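PDB 5A0L: fibronectin-binding protein from Streptococcus pyogenes, which serves as a cell-surface adhesin whose N-terminal domain holds an internal thioester that mediates covalent binding to the host. Local coordinates for residues W147-E150 / V151-E155; M164-A167 / L168-L171; V126-N129 / A130-Y134; K108-N112 / G113-G117. All blocks are in the same frame, centred on the assembly; numbering follows the deposited sequence. Where two conformers were deposited one is given.

Interaction 1. Residues W147-E150 / V151-E155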
# COMPACT_ATOMS: atom_id res chain seq x y z
N TRP A 147 -0.75 -12.04 -13.43
CA TRP A 147 -1.20 -11.11 -14.49
C TRP A 147 -1.09 -11.71 -15.91
O TRP A 147 -1.19 -10.98 -16.91
CB TRP A 147 -0.48 -9.75 -14.39
CG TRP A 147 -0.61 -9.15 -13.05
CD1 TRP A 147 -1.75 -8.70 -12.47
CD2 TRP A 147 0.44 -8.95 -12.08
NE1 TRP A 147 -1.48 -8.24 -11.20
CE2 TRP A 147 -0.14 -8.39 -10.94
CE3 TRP A 147 1.81 -9.20 -12.09
CZ2 TRP A 147 0.61 -8.03 -9.83
CZ3 TRP A 147 2.55 -8.86 -10.98
CH2 TRP A 147 1.96 -8.29 -9.86
N GLU A 148 -0.91 -13.02 -16.02
CA GLU A 148 -0.88 -13.63 -17.34
C GLU A 148 -2.22 -13.44 -18.07
O GLU A 148 -2.25 -13.35 -19.30
CB GLU A 148 -0.51 -15.10 -17.24
CG GLU A 148 -0.22 -15.76 -18.58
CD GLU A 148 1.00 -15.25 -19.34
OE1 GLU A 148 1.82 -14.50 -18.81
OE2 GLU A 148 1.13 -15.67 -20.50
N ARG A 149 -3.35 -13.45 -17.34
CA ARG A 149 -4.63 -13.21 -17.99
C ARG A 149 -4.63 -11.85 -18.70
O ARG A 149 -5.04 -11.73 -19.87
CB ARG A 149 -5.77 -13.32 -17.00
CG ARG A 149 -7.14 -13.23 -17.67
CD ARG A 149 -8.28 -13.42 -16.66
NE ARG A 149 -8.34 -14.79 -16.15
CZ ARG A 149 -9.17 -15.20 -15.20
NH1 ARG A 149 -10.02 -14.35 -14.65
NH2 ARG A 149 -9.14 -16.46 -14.78
N GLU A 150 -4.14 -10.83 -18.00
CA GLU A 150 -3.98 -9.50 -18.60
C GLU A 150 -3.07 -9.48 -19.83
O GLU A 150 -3.37 -8.80 -20.78
CB GLU A 150 -3.47 -8.52 -17.55
CG GLU A 150 -4.51 -8.09 -16.53
CD GLU A 150 -4.80 -9.06 -15.40
OE1 GLU A 150 -4.14 -10.12 -15.22
OE2 GLU A 150 -5.74 -8.73 -14.65
N VAL A 151 -1.97 -10.21 -19.82
CA VAL A 151 -1.09 -10.28 -20.97
C VAL A 151 -1.81 -10.88 -22.16
O VAL A 151 -1.79 -10.32 -23.27
CB VAL A 151 0.19 -11.11 -20.66
CG1 VAL A 151 1.07 -11.25 -21.89
CG2 VAL A 151 1.01 -10.47 -19.53
N ARG A 152 -2.47 -12.00 -21.95
CA ARG A 152 -3.16 -12.72 -23.02
C ARG A 152 -4.25 -11.87 -23.66
O ARG A 152 -4.51 -11.95 -24.86
CB ARG A 152 -3.78 -14.03 -22.50
CG ARG A 152 -2.80 -15.05 -21.90
CD ARG A 152 -1.69 -15.51 -22.82
NE ARG A 152 -0.78 -16.39 -22.10
CZ ARG A 152 -1.10 -17.62 -21.71
NH1 ARG A 152 -2.29 -18.09 -21.99
NH2 ARG A 152 -0.23 -18.36 -21.03
N ASN A 153 -4.91 -11.08 -22.83
CA ASN A 153 -6.00 -10.22 -23.30
C ASN A 153 -5.60 -8.82 -23.76
O ASN A 153 -6.46 -7.97 -24.07
CB ASN A 153 -7.03 -10.13 -22.18
CG ASN A 153 -7.83 -11.40 -22.07
OD1 ASN A 153 -7.66 -12.21 -21.16
ND2 ASN A 153 -8.66 -11.63 -23.07
N GLY A 154 -4.29 -8.60 -23.84
CA GLY A 154 -3.75 -7.36 -24.38
C GLY A 154 -3.92 -6.16 -23.48
O GLY A 154 -3.81 -5.02 -23.94
N GLU A 155 -4.15 -6.41 -22.20
CA GLU A 155 -4.41 -5.34 -21.24
C GLU A 155 -3.17 -4.77 -20.58
O GLU A 155 -3.15 -3.59 -20.21
CB GLU A 155 -5.39 -5.78 -20.18
CG GLU A 155 -6.74 -6.14 -20.77
CD GLU A 155 -7.83 -6.31 -19.76
OE1 GLU A 155 -7.61 -6.11 -18.55
OE2 GLU A 155 -8.95 -6.63 -20.20
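W147 holds the N-cap position just before the short helix 148-152, its O accepting the N-H of V151 at 3.1 Å. The firm part of the contact is the backbone and the side chains folded onto it. R152 N bonds to E148 O, N153 N bonds to R149 O at 3.0 Å, and V151 CG2 rests 3.5 Å from W147 O. At the far end the helix stops in a Schellman motif. G154, with positive phi, is the C-prime residue; E155 N reaches back to E150 O at 2.9 Å, while G154 N donates to V151 O at 3.1 Å.

The looser, solvent-facing side is charged. E148 sends CG anti to its own N (chi1 -170°) and turns about its CB-CG bond, bringing OE2 to 2.6 Å from R152 NE in a salt bridge. The guanidinium approaches OE2 from the anti side, its plane nearly perpendicular to the carboxylate (79°), and E148 CG lies over one of its faces. A second, weak bond comes from R152 NH2. R152 was modelled in two conformers and the bridge belongs to the one described, so its details are less certain than those of the backbone. E148 is steadied independently, since OE1 pairs with R165; E155 OE1 likewise pairs with R31.

Within the fold, helix 148-152 stands at the periphery, and W147 ties its start inward. The indole packs on V161 and M164 of helix 158-172 and on L125, V126 and N129 of helix 120-135, while V151 leans on E158 and V161.

Interaction 2. Residues M164-A167 / L168-L171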
# COMPACT_ATOMS: atom_id res chain seq x y z
N MET A 164 6.93 -6.17 -13.61
CA MET A 164 6.12 -6.28 -12.38
C MET A 164 6.43 -7.54 -11.57
O MET A 164 6.57 -7.48 -10.34
CB MET A 164 4.63 -6.27 -12.76
CG MET A 164 4.13 -4.91 -13.29
SD MET A 164 2.52 -5.04 -14.13
CE MET A 164 1.43 -5.34 -12.72
N ARG A 165 6.53 -8.66 -12.26
CA ARG A 165 6.83 -9.92 -11.58
C ARG A 165 8.20 -9.88 -10.93
O ARG A 165 8.34 -10.31 -9.78
CB ARG A 165 6.78 -11.07 -12.58
CG ARG A 165 5.41 -11.35 -13.12
CD ARG A 165 5.46 -12.29 -14.32
NE ARG A 165 4.14 -12.65 -14.82
CZ ARG A 165 3.87 -13.15 -16.02
NH1 ARG A 165 4.84 -13.39 -16.88
NH2 ARG A 165 2.61 -13.39 -16.37
N GLU A 166 9.21 -9.35 -11.63
CA GLU A 166 10.53 -9.30 -11.05
C GLU A 166 10.59 -8.37 -9.85
O GLU A 166 11.26 -8.66 -8.84
CB GLU A 166 11.57 -8.94 -12.13
CG GLU A 166 11.72 -10.03 -13.19
CD GLU A 166 11.96 -11.42 -12.59
OE1 GLU A 166 12.98 -11.58 -11.88
OE2 GLU A 166 11.14 -12.37 -12.82
N ALA A 167 9.89 -7.24 -9.93
CA ALA A 167 9.84 -6.30 -8.82
C ALA A 167 9.19 -6.95 -7.59
O ALA A 167 9.68 -6.79 -6.47
CB ALA A 167 9.13 -5.03 -9.20
N LEU A 168 8.08 -7.63 -7.82
CA LEU A 168 7.37 -8.26 -6.70
C LEU A 168 8.27 -9.28 -5.96
O LEU A 168 8.32 -9.30 -4.73
CB LEU A 168 6.07 -8.88 -7.20
CG LEU A 168 5.21 -9.52 -6.12
CD1 LEU A 168 4.89 -8.56 -4.99
CD2 LEU A 168 3.93 -10.05 -6.75
N LYS A 169 9.00 -10.08 -6.72
CA LYS A 169 9.90 -11.05 -6.12
C LYS A 169 10.94 -10.36 -5.22
O LYS A 169 11.23 -10.82 -4.12
CB LYS A 169 10.63 -11.84 -7.19
CG LYS A 169 9.76 -12.78 -7.97
CD LYS A 169 10.60 -13.49 -9.04
CE LYS A 169 9.73 -14.30 -9.94
NZ LYS A 169 10.52 -14.84 -11.09
N LYS A 170 11.49 -9.23 -5.69
CA LYS A 170 12.48 -8.52 -4.90
C LYS A 170 11.87 -7.96 -3.62
O LYS A 170 12.50 -7.94 -2.55
CB LYS A 170 13.16 -7.42 -5.73
CG LYS A 170 13.99 -7.96 -6.90
CD LYS A 170 14.57 -6.86 -7.79
CE LYS A 170 15.14 -7.39 -9.11
NZ LYS A 170 15.47 -6.19 -9.93
N LEU A 171 10.65 -7.45 -3.72
CA LEU A 171 9.98 -6.83 -2.59
C LEU A 171 9.68 -7.81 -1.47
O LEU A 171 9.66 -7.39 -0.31
CB LEU A 171 8.71 -6.09 -3.00
CG LEU A 171 8.87 -4.82 -3.83
CD1 LEU A 171 7.51 -4.35 -4.33
CD2 LEU A 171 9.54 -3.72 -3.03
O HOH W 1 13.79 -14.16 -11.32
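From M164 to L171 the backbone is regular alpha helix, each N-H bonded to the carbonyl four residues earlier: L168 N to M164 O at 2.9 Å, K169 N to R165 O, K170 N to E166 O, and L171 N to A167 O at 3.0 Å.

On the polar side, E166 and K169 lie alongside each other and point the same way. K169 runs out fully extended beyond CG, whereas E166 folds at chi2 (-51°), and this bend swings the carboxylate round toward the lysine. K169 NZ then meets OE2 of E166 at 3.1 Å, a salt bridge made on the syn side and 21° out of the carboxylate plane. One water spans the pair, donating to E166 OE1 at 2.8 Å and accepting a weak bond from K169 NZ at 3.3 Å. N144 OD1 is a further partner of that ammonium, which probably helps to fix its place. The aliphatic stem of K169 hugs the backbone too, with CG 3.4 Å from R165 O; K170 repeats this, its CG 3.4 Å from E166 O.

The inward side is apolar. M164, L168 and L171 meet helix 120-135 through N122, V126 and A130. L171 also touches F114, which the stem of the exposed K170 meets as well. A salt bridge between residues three apart on one face, with aliphatic residues on another, is characteristic of an amphipathic helix packed on a domain core, here helix 158-172 of the thioester domain.

Interaction 3. Residues V126-N129 / A130-Y134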
# COMPACT_ATOMS: atom_id res chain seq x y z
N VAL A 126 1.80 -3.66 -7.85
CA VAL A 126 2.88 -4.51 -7.34
C VAL A 126 3.12 -4.27 -5.85
O VAL A 126 3.20 -5.23 -5.06
CB VAL A 126 4.16 -4.30 -8.15
CG1 VAL A 126 5.36 -4.95 -7.48
CG2 VAL A 126 3.99 -4.83 -9.55
N THR A 127 3.25 -3.02 -5.47
CA THR A 127 3.55 -2.69 -4.09
C THR A 127 2.43 -3.16 -3.17
O THR A 127 2.67 -3.69 -2.08
CB THR A 127 3.80 -1.19 -3.92
OG1 THR A 127 4.81 -0.75 -4.85
CG2 THR A 127 4.26 -0.84 -2.55
N GLN A 128 1.20 -2.99 -3.63
CA GLN A 128 0.02 -3.41 -2.87
C GLN A 128 0.06 -4.91 -2.62
O GLN A 128 -0.29 -5.38 -1.51
CB GLN A 128 -1.24 -3.04 -3.67
CG GLN A 128 -2.55 -3.44 -2.97
CD GLN A 128 -2.76 -2.69 -1.69
OE1 GLN A 128 -3.23 -1.54 -1.69
NE2 GLN A 128 -2.37 -3.31 -0.57
N ASN A 129 0.46 -5.69 -3.61
CA ASN A 129 0.57 -7.12 -3.42
C ASN A 129 1.67 -7.48 -2.42
O ASN A 129 1.48 -8.41 -1.61
CB ASN A 129 0.78 -7.84 -4.75
CG ASN A 129 -0.52 -8.14 -5.45
OD1 ASN A 129 -1.14 -9.16 -5.17
ND2 ASN A 129 -0.99 -7.25 -6.29
N ALA A 130 2.80 -6.76 -2.44
CA ALA A 130 3.84 -7.01 -1.48
C ALA A 130 3.39 -6.67 -0.07
O ALA A 130 3.76 -7.36 0.91
CB ALA A 130 5.10 -6.24 -1.85
N ILE A 131 2.58 -5.63 0.08
CA ILE A 131 2.05 -5.29 1.41
C ILE A 131 1.13 -6.41 1.92
O ILE A 131 1.24 -6.82 3.08
CB ILE A 131 1.36 -3.90 1.41
CG1 ILE A 131 2.43 -2.80 1.27
CG2 ILE A 131 0.50 -3.70 2.67
CD1 ILE A 131 3.46 -2.77 2.37
N TRP A 132 0.26 -6.92 1.08
CA TRP A 132 -0.65 -7.99 1.48
C TRP A 132 0.09 -9.28 1.82
O TRP A 132 -0.41 -10.06 2.66
CB TRP A 132 -1.69 -8.22 0.39
CG TRP A 132 -2.75 -7.16 0.29
CD1 TRP A 132 -3.22 -6.37 1.28
CD2 TRP A 132 -3.51 -6.85 -0.87
NE1 TRP A 132 -4.24 -5.57 0.82
CE2 TRP A 132 -4.43 -5.84 -0.50
CE3 TRP A 132 -3.50 -7.30 -2.20
CZ2 TRP A 132 -5.36 -5.31 -1.41
CZ3 TRP A 132 -4.41 -6.76 -3.09
CH2 TRP A 132 -5.31 -5.78 -2.69
N TYR A 133 1.24 -9.52 1.22
CA TYR A 133 2.08 -10.65 1.63
C TYR A 133 2.37 -10.56 3.14
O TYR A 133 2.39 -11.60 3.84
CB TYR A 133 3.38 -10.62 0.82
CG TYR A 133 4.35 -11.73 1.13
CD1 TYR A 133 4.19 -12.99 0.56
CD2 TYR A 133 5.47 -11.51 1.94
CE1 TYR A 133 5.12 -14.01 0.83
CE2 TYR A 133 6.39 -12.51 2.21
CZ TYR A 133 6.20 -13.76 1.65
OH TYR A 133 7.12 -14.75 1.92
N TYR A 134 2.56 -9.36 3.65
CA TYR A 134 2.85 -9.17 5.07
C TYR A 134 1.63 -8.90 5.93
O TYR A 134 1.61 -9.30 7.09
CB TYR A 134 3.91 -8.08 5.26
CG TYR A 134 5.30 -8.50 4.85
CD1 TYR A 134 6.01 -9.46 5.59
CD2 TYR A 134 5.91 -8.00 3.70
CE1 TYR A 134 7.25 -9.90 5.20
CE2 TYR A 134 7.20 -8.42 3.33
CZ TYR A 134 7.85 -9.38 4.07
OH TYR A 134 9.10 -9.81 3.74
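Q128 and W132, one helical turn apart, form a CH-pi contact within helix 120-135 of the thioester domain; the sequence T127-Q128-N129-A130 fits the TQxA motif of such domains. In the backbone, W132 N donates to Q128 O at 3.1 Å, and the same oxygen is 3.5 Å from W132 CG. N129 OD1 takes a different position, near the ring plane at its edge. L52 and F56 from loops, and C49 of strand 45-49, also contact the indole.

Along Q128 itself, CB leaves the backbone pointing away from the following turn. CG stands anti to the backbone N, and from there the chain bends at chi2 (65°) and lies back across the indole. CG sits over the six-membered ring, 3.6 Å from its centroid and only 11° off the normal. CD follows at 3.7 Å from W132 CZ2. The amide is inclined 25° to the ring plane, over the face that CG covers. The tip, Q128 NE2, hovers 3.2 Å above the ring plane near its rim; although W132 NE1 is close, both nitrogens are donors, and NE2 bonds instead to C49 O.

Interaction 4. Residues K108-N112 / G113-G117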
# COMPACT_ATOMS: atom_id res chain seq x y z
N LYS A 108 5.96 5.25 -4.01
CA LYS A 108 6.69 6.00 -5.03
C LYS A 108 8.20 6.14 -4.74
O LYS A 108 8.96 6.56 -5.60
CB LYS A 108 6.08 7.42 -5.16
CG LYS A 108 6.40 8.20 -6.41
CD LYS A 108 5.52 9.45 -6.54
CE LYS A 108 5.89 10.26 -7.76
N SER A 109 8.66 5.80 -3.54
CA SER A 109 10.08 6.05 -3.22
C SER A 109 11.05 5.27 -4.09
O SER A 109 12.11 5.79 -4.44
CB SER A 109 10.39 5.76 -1.75
OG SER A 109 9.89 6.78 -0.91
N ASN A 110 10.74 4.03 -4.41
CA ASN A 110 11.53 3.30 -5.42
C ASN A 110 13.01 3.41 -5.15
O ASN A 110 13.83 3.66 -6.08
CB ASN A 110 11.19 3.80 -6.83
CG ASN A 110 11.86 2.99 -7.91
OD1 ASN A 110 12.11 1.79 -7.74
ND2 ASN A 110 12.10 3.63 -9.07
N ALA A 111 13.44 3.18 -3.90
CA ALA A 111 14.78 3.64 -3.51
C ALA A 111 15.92 2.87 -4.18
O ALA A 111 17.02 3.43 -4.26
CB ALA A 111 14.96 3.54 -2.00
N ASN A 112 15.65 1.64 -4.63
CA ASN A 112 16.66 0.82 -5.26
C ASN A 112 16.34 0.48 -6.71
O ASN A 112 16.96 -0.40 -7.31
CB ASN A 112 16.97 -0.42 -4.40
CG ASN A 112 17.71 -0.04 -3.17
OD1 ASN A 112 18.93 0.18 -3.22
ND2 ASN A 112 17.01 0.08 -2.04
N GLY A 113 15.36 1.20 -7.28
CA GLY A 113 15.04 1.04 -8.68
C GLY A 113 14.18 -0.12 -9.04
O GLY A 113 13.95 -0.39 -10.23
N PHE A 114 13.62 -0.81 -8.02
CA PHE A 114 12.80 -1.98 -8.37
C PHE A 114 11.63 -1.65 -9.29
O PHE A 114 11.19 -2.49 -10.06
CB PHE A 114 12.20 -2.67 -7.16
CG PHE A 114 13.18 -3.27 -6.19
CD1 PHE A 114 14.55 -3.31 -6.41
CD2 PHE A 114 12.69 -3.75 -4.98
CE1 PHE A 114 15.40 -3.87 -5.45
CE2 PHE A 114 13.52 -4.30 -4.03
CZ PHE A 114 14.89 -4.33 -4.26
N MET A 115 11.10 -0.42 -9.10
CA MET A 115 9.94 0.10 -9.85
C MET A 115 10.28 0.69 -11.22
O MET A 115 9.37 1.09 -11.94
CB MET A 115 9.20 1.21 -9.07
CG MET A 115 8.58 0.86 -7.71
SD MET A 115 7.30 -0.42 -7.70
CE MET A 115 8.41 -1.79 -7.38
N ASN A 116 11.57 0.79 -11.56
CA ASN A 116 11.96 1.53 -12.77
C ASN A 116 11.22 1.01 -13.99
O ASN A 116 11.19 -0.18 -14.26
CB ASN A 116 13.44 1.35 -13.06
CG ASN A 116 14.34 2.10 -12.11
OD1 ASN A 116 13.92 2.94 -11.30
ND2 ASN A 116 15.65 1.81 -12.23
N GLY A 117 10.61 1.94 -14.73
CA GLY A 117 9.92 1.60 -15.97
C GLY A 117 8.52 1.07 -15.83
O GLY A 117 7.86 0.82 -16.83
O HOH W 2 13.43 -0.14 -5.08
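N110 and G113 are joined by the first backbone bond, G113 N to N110 O at 3.1 Å, which closes a type I beta turn. G113 opens a second turn of the same type, closed by N116 N on G113 O at 3.0 Å. The glycine has positive phi, and shares in both turns as the last residue of one and the first of the next.

Side-chain hydrogen bonds come next, and N110 makes both. Its CG is anti to the backbone N (chi1 -174°), which carries the amide across toward the second turn. OD1 accepts from M115 N at 2.8 Å, with the donor well above the carbonyl plane (44°) and not on a lone pair. On the other branch, ND2 donates to N116 OD1 at 3.0 Å; the acceptor lies in the N110 amide plane, while the two amides stand nearly perpendicular, 87° apart. One asparagine thus grips the backbone and a side chain of the following turn at once.

A water supplies the third kind of link, accepting from N112 N at 2.9 Å and from F114 N, and lying over one face of the F114 ring. Van der Waals packing is modest: M115 CB touches N110 OD1 at 3.3 Å, and N112 CB approaches F114 CE1 at 3.9 Å. The polar end of N112 turns elsewhere, to N105 and N182.

Two consecutive type I turns sharing a glycine, cross-braced by an asparagine amide, make a compact surface loop, here connecting helix 92-105 with helix 120-135.

How the interactions relate
Followed from the N terminus, the order is interaction 4, then 3, 1 and 2. Each is local and lies wholly before the next, so none nests in or crosses another; interaction 4 is a loop folded on itself, and the others are turns of three helices. The chain's return brings them together. Helix 158-172 is the common neighbour: it packs on helix 120-135, joining interactions 2 and 3, while A167 CB meets F114 O at 3.4 Å, setting the 108-117 loop against the same helix. Interaction 1 lies furthest out but touches interactions 2 and 3 through W147 and E148; it does not reach interaction 4, about 23 Å away between centres.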